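Local coordinates for protein DNA endonuclease I-CeuI (Chlamydomonas eugametos, PDB 2EX5) that cuts DNA at a degenerate site of 17-19 bp as a magnesium-dependent LAGLIDADG homing endonuclease, acting as a homodimer in the homing of its own intron, at residues R89-V94 against A117-T122; G61-N66 against F85-H90; T69-T74 against E194-L199. The protein carries 1 engineered substitution. All blocks are in the same frame, centred on the assembly; numbering follows the deposited sequence.

Contact 1 (R89-V94 against A117-T122). Engineered in segment 89-94: R89 (natural residue Gln). With nucleotides of chain B.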
loop_
_atom_site.group_PDB
_atom_site.type_symbol
_atom_site.label_atom_id
_atom_site.label_comp_id
_atom_site.label_asym_id
_atom_site.label_seq_id
_atom_site.Cartn_x
_atom_site.Cartn_y
_atom_site.Cartn_z
ATOM N N ARG C 89 -2.558 -6.140 6.278
ATOM C CA ARG C 89 -3.048 -6.631 4.988
ATOM C C ARG C 89 -4.263 -7.487 5.257
ATOM O O ARG C 89 -4.270 -8.255 6.168
ATOM C CB ARG C 89 -1.949 -7.470 4.347
ATOM C CG ARG C 89 -2.044 -7.835 2.885
ATOM C CD ARG C 89 -2.200 -6.716 1.785
ATOM N NE ARG C 89 -2.477 -7.404 0.532
ATOM C CZ ARG C 89 -3.694 -7.656 0.000
ATOM N NH1 ARG C 89 -4.787 -7.143 0.514
ATOM N NH2 ARG C 89 -3.805 -8.368 -1.144
ATOM N N HIS C 90 -5.283 -7.350 4.443
ATOM C CA HIS C 90 -6.368 -8.303 4.421
ATOM C C HIS C 90 -5.827 -9.724 4.282
ATOM O O HIS C 90 -4.852 -9.985 3.526
ATOM C CB HIS C 90 -7.257 -7.955 3.247
ATOM C CG HIS C 90 -8.442 -8.850 3.098
ATOM N ND1 HIS C 90 -9.727 -8.447 3.403
ATOM C CD2 HIS C 90 -8.536 -10.147 2.728
ATOM C CE1 HIS C 90 -10.572 -9.428 3.147
ATOM N NE2 HIS C 90 -9.868 -10.472 2.753
ATOM N N VAL C 91 -6.438 -10.640 5.022
ATOM C CA VAL C 91 -6.136 -12.072 4.882
ATOM C C VAL C 91 -5.864 -12.623 3.428
ATOM O O VAL C 91 -4.933 -13.377 3.235
ATOM C CB VAL C 91 -7.167 -12.942 5.575
ATOM C CG1 VAL C 91 -8.515 -12.989 4.788
ATOM C CG2 VAL C 91 -6.545 -14.360 5.689
ATOM N N ASN C 92 -6.627 -12.241 2.407
ATOM C CA ASN C 92 -6.284 -12.642 1.005
ATOM C C ASN C 92 -4.834 -12.318 0.542
ATOM O O ASN C 92 -4.352 -12.865 -0.464
ATOM C CB ASN C 92 -7.227 -12.064 -0.071
ATOM C CG ASN C 92 -8.650 -12.284 0.177
ATOM O OD1 ASN C 92 -9.036 -13.075 1.052
ATOM N ND2 ASN C 92 -9.502 -11.505 -0.547
ATOM N N GLY C 93 -4.120 -11.485 1.278
ATOM C CA GLY C 93 -2.722 -11.219 0.986
ATOM C C GLY C 93 -1.693 -11.622 2.013
ATOM O O GLY C 93 -0.529 -11.180 1.934
ATOM N N VAL C 94 -2.091 -12.455 2.979
ATOM C CA VAL C 94 -1.223 -13.101 3.936
ATOM C C VAL C 94 0.099 -13.640 3.387
ATOM O O VAL C 94 1.184 -13.624 4.044
ATOM C CB VAL C 94 -2.037 -14.199 4.725
ATOM C CG1 VAL C 94 -2.469 -15.470 3.776
ATOM C CG2 VAL C 94 -1.313 -14.647 6.014
ATOM N N ALA C 117 -11.499 -8.999 8.363
ATOM C CA ALA C 117 -10.590 -10.087 7.908
ATOM C C ALA C 117 -9.145 -9.580 7.682
ATOM O O ALA C 117 -8.262 -10.260 7.026
ATOM C CB ALA C 117 -11.199 -10.834 6.701
ATOM N N THR C 118 -8.853 -8.437 8.335
ATOM C CA THR C 118 -7.468 -8.012 8.290
ATOM C C THR C 118 -6.453 -8.550 9.276
ATOM O O THR C 118 -6.701 -8.720 10.447
ATOM C CB THR C 118 -7.218 -6.496 8.085
ATOM O OG1 THR C 118 -6.720 -5.940 9.265
ATOM C CG2 THR C 118 -8.363 -5.743 7.585
ATOM N N LEU C 119 -5.240 -8.676 8.828
ATOM C CA LEU C 119 -4.204 -9.251 9.670
ATOM C C LEU C 119 -3.115 -8.215 9.855
ATOM O O LEU C 119 -3.006 -7.402 9.019
ATOM C CB LEU C 119 -3.646 -10.463 8.869
ATOM C CG LEU C 119 -4.126 -11.920 9.133
ATOM C CD1 LEU C 119 -5.569 -12.141 9.831
ATOM C CD2 LEU C 119 -3.783 -12.962 8.017
ATOM N N VAL C 120 -2.276 -8.268 10.893
ATOM C CA VAL C 120 -1.255 -7.285 11.143
ATOM C C VAL C 120 -0.090 -8.105 11.509
ATOM O O VAL C 120 -0.226 -9.013 12.306
ATOM C CB VAL C 120 -1.590 -6.296 12.296
ATOM C CG1 VAL C 120 -0.450 -5.295 12.509
ATOM C CG2 VAL C 120 -2.763 -5.532 11.924
ATOM N N LEU C 121 1.080 -7.811 10.948
ATOM C CA LEU C 121 2.302 -8.370 11.420
ATOM C C LEU C 121 3.055 -7.287 12.197
ATOM O O LEU C 121 3.221 -6.166 11.715
ATOM C CB LEU C 121 3.083 -8.931 10.183
ATOM C CG LEU C 121 4.619 -9.125 10.183
ATOM C CD1 LEU C 121 5.189 -9.668 11.360
ATOM C CD2 LEU C 121 4.940 -10.035 9.077
ATOM N N THR C 122 3.498 -7.608 13.396
ATOM C CA THR C 122 4.183 -6.650 14.350
ATOM C C THR C 122 5.543 -7.105 14.796
ATOM O O THR C 122 5.735 -8.282 15.138
ATOM C CB THR C 122 3.265 -6.419 15.649
ATOM O OG1 THR C 122 1.921 -6.034 15.220
ATOM C CG2 THR C 122 3.738 -5.289 16.538
ATOM P P DG B 15 -5.495 -3.898 2.657
ATOM O OP1 DG B 15 -4.790 -3.142 1.541
ATOM O OP2 DG B 15 -5.586 -5.380 2.608
ATOM O "O5'" DG B 15 -4.499 -3.504 3.872
ATOM C "C5'" DG B 15 -4.456 -2.438 4.769
ATOM C "C4'" DG B 15 -4.319 -1.047 4.211
ATOM O "O4'" DG B 15 -5.465 -0.584 4.920
ATOM C "C3'" DG B 15 -3.076 -0.268 4.703
ATOM O "O3'" DG B 15 -3.012 0.813 3.832
ATOM C "C2'" DG B 15 -3.444 -0.002 6.114
ATOM C "C1'" DG B 15 -4.946 0.239 5.909
ATOM N N9 DG B 15 -5.846 0.116 7.034
ATOM C C8 DG B 15 -6.377 -1.047 7.559
ATOM N N7 DG B 15 -7.147 -0.853 8.569
ATOM C C5 DG B 15 -7.159 0.563 8.689
ATOM C C6 DG B 15 -7.850 1.339 9.586
ATOM O O6 DG B 15 -8.602 0.870 10.399
ATOM N N1 DG B 15 -7.696 2.714 9.498
ATOM C C2 DG B 15 -6.883 3.258 8.551
ATOM N N2 DG B 15 -6.885 4.583 8.568
ATOM N N3 DG B 15 -6.192 2.554 7.619
ATOM C C4 DG B 15 -6.380 1.191 7.764
#
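R89 and L119 form an antiparallel hydrogen-bonded pair: R89 N donates to L119 O at 3.1 Å, and L119 N returns a bond of 2.9 Å to R89 O. One residue on, H90 and T118 are a non-hydrogen-bonded pair with diverging side chains. As the chain leaves the strand, V91 N donates a hydrogen bond to A117 O (2.7 Å), and the same oxygen sits over the centre of one face of the H90 ring. A117 CB touches both H90 CE1 and V91 CG1.

On the face carrying L119 lies an apolar cluster. L119 CD2 meets V94 CG2 at 3.6 Å and V91 CG2 slightly farther off. Both of these valine methyls are anti to their own backbone N (the chi1 of V94, measured to CG1, is 68°), which turns them to the leucine.

OP2 of DG15 of chain B is gripped twice, by H90 N at 2.7 Å and by R89 NH1 at 2.9 Å. R89 is an engineered residue, glutamine in the natural protein. Its side chain leaves the sheet on the same face as L119, and the bend at chi2 (56°) lets the guanidinium come round so that NH1 meets OP2. The phosphate oxygen lies at the edge of the guanidinium, in its plane, while G93 CA lies over one face, toward the rim.

In the next shell, F40 of helix 29-40 packs on V91, V94 and L119, and L97 of helix 94-104 on L119 and R89. K149 of the second subunit also packs on R89.

A strand that ends at a DNA phosphate and turns through a short 3-10 segment, with G93 as N-cap, into helix 94-104 belongs to the DNA-binding antiparallel sheet of the LAGLIDADG fold.

Contact 2 (G61-N66 against F85-H90). Engineered in segment 85-90: R89 (natural residue Gln). With CA (calcium ion), chain E; nucleotides of chain B.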
loop_
_atom_site.group_PDB
_atom_site.type_symbol
_atom_site.label_atom_id
_atom_site.label_comp_id
_atom_site.label_asym_id
_atom_site.label_seq_id
_atom_site.Cartn_x
_atom_site.Cartn_y
_atom_site.Cartn_z
ATOM N N GLY C 61 4.585 0.744 0.774
ATOM C CA GLY C 61 3.157 0.788 0.681
ATOM C C GLY C 61 2.363 0.564 1.950
ATOM O O GLY C 61 1.432 1.307 2.153
ATOM N N GLU C 62 2.677 -0.456 2.765
ATOM C CA GLU C 62 1.715 -1.024 3.702
ATOM C C GLU C 62 2.245 -1.079 5.163
ATOM O O GLU C 62 1.537 -1.508 6.078
ATOM C CB GLU C 62 1.375 -2.461 3.264
ATOM C CG GLU C 62 0.889 -2.686 1.824
ATOM C CD GLU C 62 -0.561 -2.426 1.667
ATOM O OE1 GLU C 62 -0.983 -1.397 2.180
ATOM O OE2 GLU C 62 -1.316 -3.241 1.077
ATOM N N ALA C 63 3.529 -0.771 5.337
ATOM C CA ALA C 63 4.240 -0.924 6.623
ATOM C C ALA C 63 4.314 0.452 7.287
ATOM O O ALA C 63 4.108 1.485 6.652
ATOM C CB ALA C 63 5.652 -1.431 6.349
ATOM N N SER C 64 4.629 0.469 8.572
ATOM C CA SER C 64 4.583 1.657 9.317
ATOM C C SER C 64 5.618 1.460 10.335
ATOM O O SER C 64 5.651 0.434 10.967
ATOM C CB SER C 64 3.234 1.820 9.986
ATOM O OG SER C 64 3.344 2.971 10.808
ATOM N N LEU C 65 6.496 2.446 10.477
ATOM C CA LEU C 65 7.392 2.524 11.580
ATOM C C LEU C 65 6.887 3.648 12.465
ATOM O O LEU C 65 6.861 4.851 12.029
ATOM C CB LEU C 65 8.819 2.895 11.049
ATOM C CG LEU C 65 9.602 1.773 10.322
ATOM C CD1 LEU C 65 10.744 2.413 9.527
ATOM C CD2 LEU C 65 10.156 0.773 11.288
ATOM N N ASN C 66 6.534 3.346 13.723
ATOM C CA ASN C 66 5.861 4.417 14.460
ATOM C C ASN C 66 6.299 4.494 15.900
ATOM O O ASN C 66 6.925 3.558 16.415
ATOM C CB ASN C 66 4.351 4.318 14.261
ATOM C CG ASN C 66 3.789 2.952 14.746
ATOM O OD1 ASN C 66 3.301 2.133 13.917
ATOM N ND2 ASN C 66 3.824 2.749 16.053
ATOM N N PHE C 85 7.252 -1.518 14.607
ATOM C CA PHE C 85 7.052 -1.724 13.158
ATOM C C PHE C 85 5.802 -2.553 12.905
ATOM O O PHE C 85 5.641 -3.532 13.570
ATOM C CB PHE C 85 8.266 -2.468 12.688
ATOM C CG PHE C 85 8.132 -3.059 11.288
ATOM C CD1 PHE C 85 7.847 -4.423 11.103
ATOM C CD2 PHE C 85 8.315 -2.274 10.200
ATOM C CE1 PHE C 85 7.710 -4.952 9.796
ATOM C CE2 PHE C 85 8.157 -2.791 8.903
ATOM C CZ PHE C 85 7.884 -4.158 8.724
ATOM N N ASN C 86 4.944 -2.270 11.920
ATOM C CA ASN C 86 3.850 -3.223 11.668
ATOM C C ASN C 86 3.547 -3.157 10.248
ATOM O O ASN C 86 3.912 -2.154 9.616
ATOM C CB ASN C 86 2.508 -3.013 12.462
ATOM C CG ASN C 86 1.786 -1.682 12.176
ATOM O OD1 ASN C 86 1.530 -0.949 13.086
ATOM N ND2 ASN C 86 1.457 -1.384 10.946
ATOM N N VAL C 87 2.809 -4.177 9.777
ATOM C CA VAL C 87 2.340 -4.290 8.375
ATOM C C VAL C 87 1.007 -4.966 8.386
ATOM O O VAL C 87 0.912 -6.076 8.858
ATOM C CB VAL C 87 3.265 -5.193 7.495
ATOM C CG1 VAL C 87 3.172 -4.759 5.866
ATOM C CG2 VAL C 87 4.598 -5.037 7.942
ATOM N N THR C 88 0.060 -4.390 7.658
ATOM C CA THR C 88 -1.333 -4.680 7.693
ATOM C C THR C 88 -1.727 -5.109 6.312
ATOM O O THR C 88 -1.219 -4.639 5.305
ATOM C CB THR C 88 -2.090 -3.409 8.106
ATOM O OG1 THR C 88 -1.448 -2.957 9.299
ATOM C CG2 THR C 88 -3.586 -3.645 8.316
ATOM N N ARG C 89 -2.558 -6.140 6.278
ATOM C CA ARG C 89 -3.048 -6.631 4.988
ATOM C C ARG C 89 -4.263 -7.487 5.257
ATOM O O ARG C 89 -4.270 -8.255 6.168
ATOM C CB ARG C 89 -1.949 -7.470 4.347
ATOM C CG ARG C 89 -2.044 -7.835 2.885
ATOM C CD ARG C 89 -2.200 -6.716 1.785
ATOM N NE ARG C 89 -2.477 -7.404 0.532
ATOM C CZ ARG C 89 -3.694 -7.656 0.000
ATOM N NH1 ARG C 89 -4.787 -7.143 0.514
ATOM N NH2 ARG C 89 -3.805 -8.368 -1.144
ATOM N N HIS C 90 -5.283 -7.350 4.443
ATOM C CA HIS C 90 -6.368 -8.303 4.421
ATOM C C HIS C 90 -5.827 -9.724 4.282
ATOM O O HIS C 90 -4.852 -9.985 3.526
ATOM C CB HIS C 90 -7.257 -7.955 3.247
ATOM C CG HIS C 90 -8.442 -8.850 3.098
ATOM N ND1 HIS C 90 -9.727 -8.447 3.403
ATOM C CD2 HIS C 90 -8.536 -10.147 2.728
ATOM C CE1 HIS C 90 -10.572 -9.428 3.147
ATOM N NE2 HIS C 90 -9.868 -10.472 2.753
HETATM CA CA CA E . -1.503 0.649 1.072
ATOM P P DG B 15 -5.495 -3.898 2.657
ATOM O OP1 DG B 15 -4.790 -3.142 1.541
ATOM O OP2 DG B 15 -5.586 -5.380 2.608
ATOM O "O5'" DG B 15 -4.499 -3.504 3.872
ATOM C "C5'" DG B 15 -4.456 -2.438 4.769
ATOM C "C4'" DG B 15 -4.319 -1.047 4.211
ATOM O "O4'" DG B 15 -5.465 -0.584 4.920
ATOM C "C3'" DG B 15 -3.076 -0.268 4.703
ATOM O "O3'" DG B 15 -3.012 0.813 3.832
ATOM C "C2'" DG B 15 -3.444 -0.002 6.114
ATOM C "C1'" DG B 15 -4.946 0.239 5.909
ATOM N N9 DG B 15 -5.846 0.116 7.034
ATOM C C8 DG B 15 -6.377 -1.047 7.559
ATOM N N7 DG B 15 -7.147 -0.853 8.569
ATOM C C5 DG B 15 -7.159 0.563 8.689
ATOM C C6 DG B 15 -7.850 1.339 9.586
ATOM O O6 DG B 15 -8.602 0.870 10.399
ATOM N N1 DG B 15 -7.696 2.714 9.498
ATOM C C2 DG B 15 -6.883 3.258 8.551
ATOM N N2 DG B 15 -6.885 4.583 8.568
ATOM N N3 DG B 15 -6.192 2.554 7.619
ATOM C C4 DG B 15 -6.380 1.191 7.764
ATOM P P DG B 16 -1.956 2.052 3.951
ATOM O OP1 DG B 16 -2.603 3.179 4.618
ATOM O OP2 DG B 16 -1.468 2.291 2.570
ATOM O "O5'" DG B 16 -0.840 1.345 4.893
ATOM C "C5'" DG B 16 0.173 1.875 5.708
ATOM C "C4'" DG B 16 -0.396 2.955 6.694
ATOM O "O4'" DG B 16 -1.648 2.736 7.428
ATOM C "C3'" DG B 16 0.533 3.291 7.778
ATOM O "O3'" DG B 16 0.638 4.798 7.581
ATOM C "C2'" DG B 16 -0.140 2.715 9.035
ATOM C "C1'" DG B 16 -1.607 3.017 8.798
ATOM N N9 DG B 16 -2.555 2.107 9.555
ATOM C C8 DG B 16 -2.534 0.717 9.595
ATOM N N7 DG B 16 -3.398 0.178 10.385
ATOM C C5 DG B 16 -4.094 1.273 10.896
ATOM C C6 DG B 16 -5.209 1.332 11.762
ATOM O O6 DG B 16 -5.741 0.314 12.273
ATOM N N1 DG B 16 -5.638 2.654 12.102
ATOM C C2 DG B 16 -4.983 3.774 11.574
ATOM N N2 DG B 16 -5.364 5.045 11.806
ATOM N N3 DG B 16 -4.027 3.671 10.703
ATOM C C4 DG B 16 -3.603 2.428 10.415
ATOM P P DA B 17 1.704 5.468 8.433
ATOM O OP1 DA B 17 1.873 6.789 7.809
ATOM O OP2 DA B 17 2.880 4.568 8.649
ATOM O "O5'" DA B 17 1.083 5.588 9.922
ATOM C "C5'" DA B 17 -0.085 6.503 10.188
ATOM C "C4'" DA B 17 -0.373 6.482 11.689
ATOM O "O4'" DA B 17 -1.033 5.186 11.931
ATOM C "C3'" DA B 17 0.858 6.440 12.545
ATOM O "O3'" DA B 17 0.693 7.424 13.526
ATOM C "C2'" DA B 17 0.817 4.977 13.145
ATOM C "C1'" DA B 17 -0.657 4.650 13.139
ATOM N N9 DA B 17 -1.087 3.230 13.328
ATOM C C8 DA B 17 -0.457 2.023 12.956
ATOM N N7 DA B 17 -1.135 0.968 13.297
ATOM C C5 DA B 17 -2.269 1.469 13.986
ATOM C C6 DA B 17 -3.394 0.879 14.644
ATOM N N6 DA B 17 -3.627 -0.432 14.795
ATOM N N1 DA B 17 -4.327 1.708 15.191
ATOM C C2 DA B 17 -4.152 3.055 15.113
ATOM N N3 DA B 17 -3.161 3.748 14.490
ATOM C C4 DA B 17 -2.241 2.872 13.969
HETATM O O HOH W 1 0.480 -0.823 8.812
#
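F85 and L65 face each other as a non-hydrogen-bonded pair on the packed side of the hairpin, where L65 CD2 lies at the edge of the phenyl ring, 3.7 Å from F85 CD2. A63 CB meets F85 CE2 at 3.8 Å and also touches V87 CG2. Between these pairs, S64 and N86 exchange two backbone hydrogen bonds, S64 N to N86 O (2.9 Å) and N86 N to S64 O (3.0 Å).

The other side is polar and turned to the DNA, with a calcium ion, phosphates and a water. S64 OG, anti to its backbone nitrogen (chi1 174°), donates to OP2 of DA17 of chain B at 2.7 Å. The water bridges E62 O and T88 OG1. G61 and E62, magnesium-site residues, end the LAGLIDADG helix 49-62; here E62 OE1 binds calcium at 2.4 Å, together with OP2 of DG16 of chain B and E62 of the second subunit. E62 OE2 is 4.4 Å from NE of the engineered R89, so at most a long-range attraction of charges is likely.

Helix 126-141 covers F85, F58 and L59 of helix 49-62 lie against V87, helix 147-164 backs L65, and strand 118-123 pairs with strand 79-90.

Contact 3 (T69-T74 against E194-L199). With nucleotides of chain B.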
loop_
_atom_site.group_PDB
_atom_site.type_symbol
_atom_site.label_atom_id
_atom_site.label_comp_id
_atom_site.label_asym_id
_atom_site.label_seq_id
_atom_site.Cartn_x
_atom_site.Cartn_y
_atom_site.Cartn_z
ATOM N N THR C 69 3.750 7.660 22.469
ATOM C CA THR C 69 4.147 8.216 23.730
ATOM C C THR C 69 2.958 8.236 24.623
ATOM O O THR C 69 1.971 8.894 24.324
ATOM C CB THR C 69 4.793 9.620 23.613
ATOM O OG1 THR C 69 6.034 9.486 22.960
ATOM C CG2 THR C 69 5.107 10.234 25.023
ATOM N N LYS C 70 3.068 7.532 25.756
ATOM C CA LYS C 70 1.877 7.159 26.528
ATOM C C LYS C 70 2.159 7.111 28.009
ATOM O O LYS C 70 3.274 6.884 28.443
ATOM C CB LYS C 70 1.351 5.810 26.046
ATOM C CG LYS C 70 2.516 4.820 26.076
ATOM C CD LYS C 70 2.118 3.373 25.864
ATOM C CE LYS C 70 1.786 3.022 24.446
ATOM N NZ LYS C 70 1.850 1.536 24.541
ATOM N N LYS C 71 1.124 7.359 28.800
ATOM C CA LYS C 71 1.320 7.386 30.243
ATOM C C LYS C 71 1.551 5.951 30.713
ATOM O O LYS C 71 0.804 5.026 30.308
ATOM C CB LYS C 71 0.095 7.980 30.960
ATOM C CG LYS C 71 0.131 9.478 31.102
ATOM C CD LYS C 71 -1.218 9.954 31.562
ATOM C CE LYS C 71 -2.034 10.451 30.359
ATOM N NZ LYS C 71 -1.152 11.091 29.276
ATOM N N LEU C 72 2.559 5.794 31.570
ATOM C CA LEU C 72 2.746 4.604 32.321
ATOM C C LEU C 72 3.127 5.007 33.742
ATOM O O LEU C 72 4.276 5.388 33.969
ATOM C CB LEU C 72 3.868 3.821 31.699
ATOM C CG LEU C 72 3.777 2.315 31.822
ATOM C CD1 LEU C 72 4.963 1.612 31.136
ATOM C CD2 LEU C 72 3.686 1.971 33.285
ATOM N N ALA C 73 2.178 4.875 34.688
ATOM C CA ALA C 73 2.320 5.300 36.117
ATOM C C ALA C 73 3.581 4.843 36.851
ATOM O O ALA C 73 4.187 5.621 37.622
ATOM C CB ALA C 73 1.088 4.904 36.908
ATOM N N THR C 74 3.976 3.605 36.575
ATOM C CA THR C 74 5.108 2.952 37.189
ATOM C C THR C 74 6.522 3.277 36.591
ATOM O O THR C 74 7.556 2.689 37.027
ATOM C CB THR C 74 4.864 1.415 37.106
ATOM O OG1 THR C 74 5.523 0.763 38.199
ATOM C CG2 THR C 74 5.299 0.803 35.781
ATOM N N GLU C 194 -5.179 10.524 21.505
ATOM C CA GLU C 194 -3.768 10.843 21.606
ATOM C C GLU C 194 -3.370 10.882 23.064
ATOM O O GLU C 194 -4.189 11.219 23.913
ATOM C CB GLU C 194 -3.454 12.178 20.907
ATOM C CG GLU C 194 -4.091 13.423 21.650
ATOM C CD GLU C 194 -3.857 14.685 20.843
ATOM O OE1 GLU C 194 -2.957 14.679 19.955
ATOM O OE2 GLU C 194 -4.622 15.664 21.037
ATOM N N GLY C 195 -2.138 10.434 23.371
ATOM C CA GLY C 195 -1.706 10.384 24.736
ATOM C C GLY C 195 -1.294 11.825 25.172
ATOM O O GLY C 195 -1.572 12.180 26.319
ATOM N N PHE C 196 -0.573 12.580 24.298
ATOM C CA PHE C 196 -0.243 14.038 24.503
ATOM C C PHE C 196 -0.647 14.959 23.347
ATOM O O PHE C 196 -0.398 14.652 22.130
ATOM C CB PHE C 196 1.201 14.311 24.965
ATOM C CG PHE C 196 1.551 13.567 26.233
ATOM C CD1 PHE C 196 2.042 12.232 26.185
ATOM C CD2 PHE C 196 1.337 14.151 27.491
ATOM C CE1 PHE C 196 2.316 11.537 27.311
ATOM C CE2 PHE C 196 1.609 13.438 28.683
ATOM C CZ PHE C 196 2.099 12.103 28.606
ATOM N N PRO C 197 -1.280 16.120 23.709
ATOM C CA PRO C 197 -1.743 17.127 22.745
ATOM C C PRO C 197 -0.643 17.574 21.828
ATOM O O PRO C 197 -0.936 17.887 20.686
ATOM C CB PRO C 197 -2.077 18.376 23.645
ATOM C CG PRO C 197 -2.189 17.918 24.947
ATOM C CD PRO C 197 -1.572 16.528 25.087
ATOM N N ASN C 198 0.555 17.731 22.396
ATOM C CA ASN C 198 1.630 18.362 21.711
ATOM C C ASN C 198 2.896 18.134 22.426
ATOM O O ASN C 198 2.895 17.526 23.454
ATOM C CB ASN C 198 1.420 19.905 21.467
ATOM C CG ASN C 198 1.507 20.790 22.769
ATOM O OD1 ASN C 198 1.493 20.305 23.930
ATOM N ND2 ASN C 198 1.590 22.131 22.534
ATOM N N LEU C 199 4.005 18.611 21.870
ATOM C CA LEU C 199 5.314 18.421 22.489
ATOM C C LEU C 199 5.516 19.002 23.934
ATOM O O LEU C 199 6.128 18.342 24.855
ATOM C CB LEU C 199 6.362 18.944 21.473
ATOM C CG LEU C 199 7.798 18.905 21.979
ATOM C CD1 LEU C 199 8.296 17.419 22.295
ATOM C CD2 LEU C 199 8.794 19.554 21.180
ATOM P P DC B 19 -0.453 7.844 20.833
ATOM O OP1 DC B 19 -0.921 9.249 21.048
ATOM O OP2 DC B 19 1.015 7.678 21.178
ATOM O "O5'" DC B 19 -1.356 6.831 21.600
ATOM C "C5'" DC B 19 -2.733 6.768 21.310
ATOM C "C4'" DC B 19 -3.366 5.917 22.415
ATOM O "O4'" DC B 19 -3.243 4.523 22.012
ATOM C "C3'" DC B 19 -2.673 5.986 23.759
ATOM O "O3'" DC B 19 -3.773 6.168 24.677
ATOM C "C2'" DC B 19 -1.928 4.624 23.906
ATOM C "C1'" DC B 19 -2.714 3.674 22.981
ATOM N N1 DC B 19 -1.883 2.637 22.166
ATOM C C2 DC B 19 -2.222 1.313 22.264
ATOM O O2 DC B 19 -3.146 0.991 23.053
ATOM N N3 DC B 19 -1.474 0.386 21.583
ATOM C C4 DC B 19 -0.442 0.700 20.826
ATOM N N4 DC B 19 0.180 -0.313 20.184
ATOM C C5 DC B 19 -0.082 2.061 20.691
ATOM C C6 DC B 19 -0.809 2.965 21.382
ATOM P P DG B 20 -3.706 5.855 26.255
ATOM O OP1 DG B 20 -4.973 6.456 26.738
ATOM O OP2 DG B 20 -2.449 6.182 26.941
ATOM O "O5'" DG B 20 -4.052 4.281 26.412
ATOM C "C5'" DG B 20 -5.288 3.587 26.023
ATOM C "C4'" DG B 20 -5.243 2.339 26.884
ATOM O "O4'" DG B 20 -4.527 1.222 26.236
ATOM C "C3'" DG B 20 -4.600 2.591 28.275
ATOM O "O3'" DG B 20 -5.598 2.295 29.249
ATOM C "C2'" DG B 20 -3.418 1.660 28.398
ATOM C "C1'" DG B 20 -3.538 0.731 27.185
ATOM N N9 DG B 20 -2.345 0.528 26.364
ATOM C C8 DG B 20 -1.477 1.478 25.936
ATOM N N7 DG B 20 -0.562 0.949 25.161
ATOM C C5 DG B 20 -0.841 -0.404 25.112
ATOM C C6 DG B 20 -0.143 -1.441 24.459
ATOM O O6 DG B 20 0.849 -1.331 23.738
ATOM N N1 DG B 20 -0.709 -2.663 24.651
ATOM C C2 DG B 20 -1.812 -2.843 25.404
ATOM N N2 DG B 20 -2.224 -4.134 25.460
ATOM N N3 DG B 20 -2.459 -1.862 26.066
ATOM C C4 DG B 20 -1.926 -0.673 25.833
HETATM O O HOH W 2 0.934 10.919 22.178
#
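K71 ends over one face of the F196 ring, a cation-pi contact with NZ 3.9 Å from the ring centroid and 30° off its normal. CB leaves along the flank of the contact and CG comes within 4.1 Å of F196 CZ; bends at chi3 (-98°) and chi4 then fold the chain back, so that NZ lies 3.5 Å from CZ and gives a weak hydrogen bond to G195 O. On the same ring, T69 CG2 touches CE1 and CD1, while T69 O sits at the edge. Replacing F196 by alanine is likely to cost the K71 ammonium one of its aromatic partners and to open a gap beside T69 CG2.

Both segments belong to DNA-interacting regions (67-71 and 187-195), and together they hold the phosphate of DC19 of chain B: T69 N binds OP2, G195 N binds OP1 at 2.9 Å, and a water accepts from F196 N within hydrogen-bonding distance of T69 O and OP1. K70 NZ instead donates to N7 of DG20 of chain B at 2.6 Å and weakly to O6.

Around them, W182 of helix 171-185 lies against T69 and F196, L79 of strand 79-90 touches both, and F205 of helix 199-206 meets F196 and K71.

In the fold
Contacts 1 and 2 are buried neighbours, their centres about 10 Å apart, and share R89 and H90 on strand 79-90, which pairs with strand 118-123 in the one and strand 63-71 in the other; L121 N to V87 O is a probable further link. Both combine ladder bonds with an apolar face turned to the helices, and both touch the second subunit, but contact 2 adds the metal site. Contact 3, with its centre about 23 Å from that of contact 2, uses the far end of strand 63-71 and a C-terminal loop. Farther from the centre of the chain and mostly buried, with K71 at its exposed edge, it replaces sheet pairing with cation-pi, water and phosphate bridging.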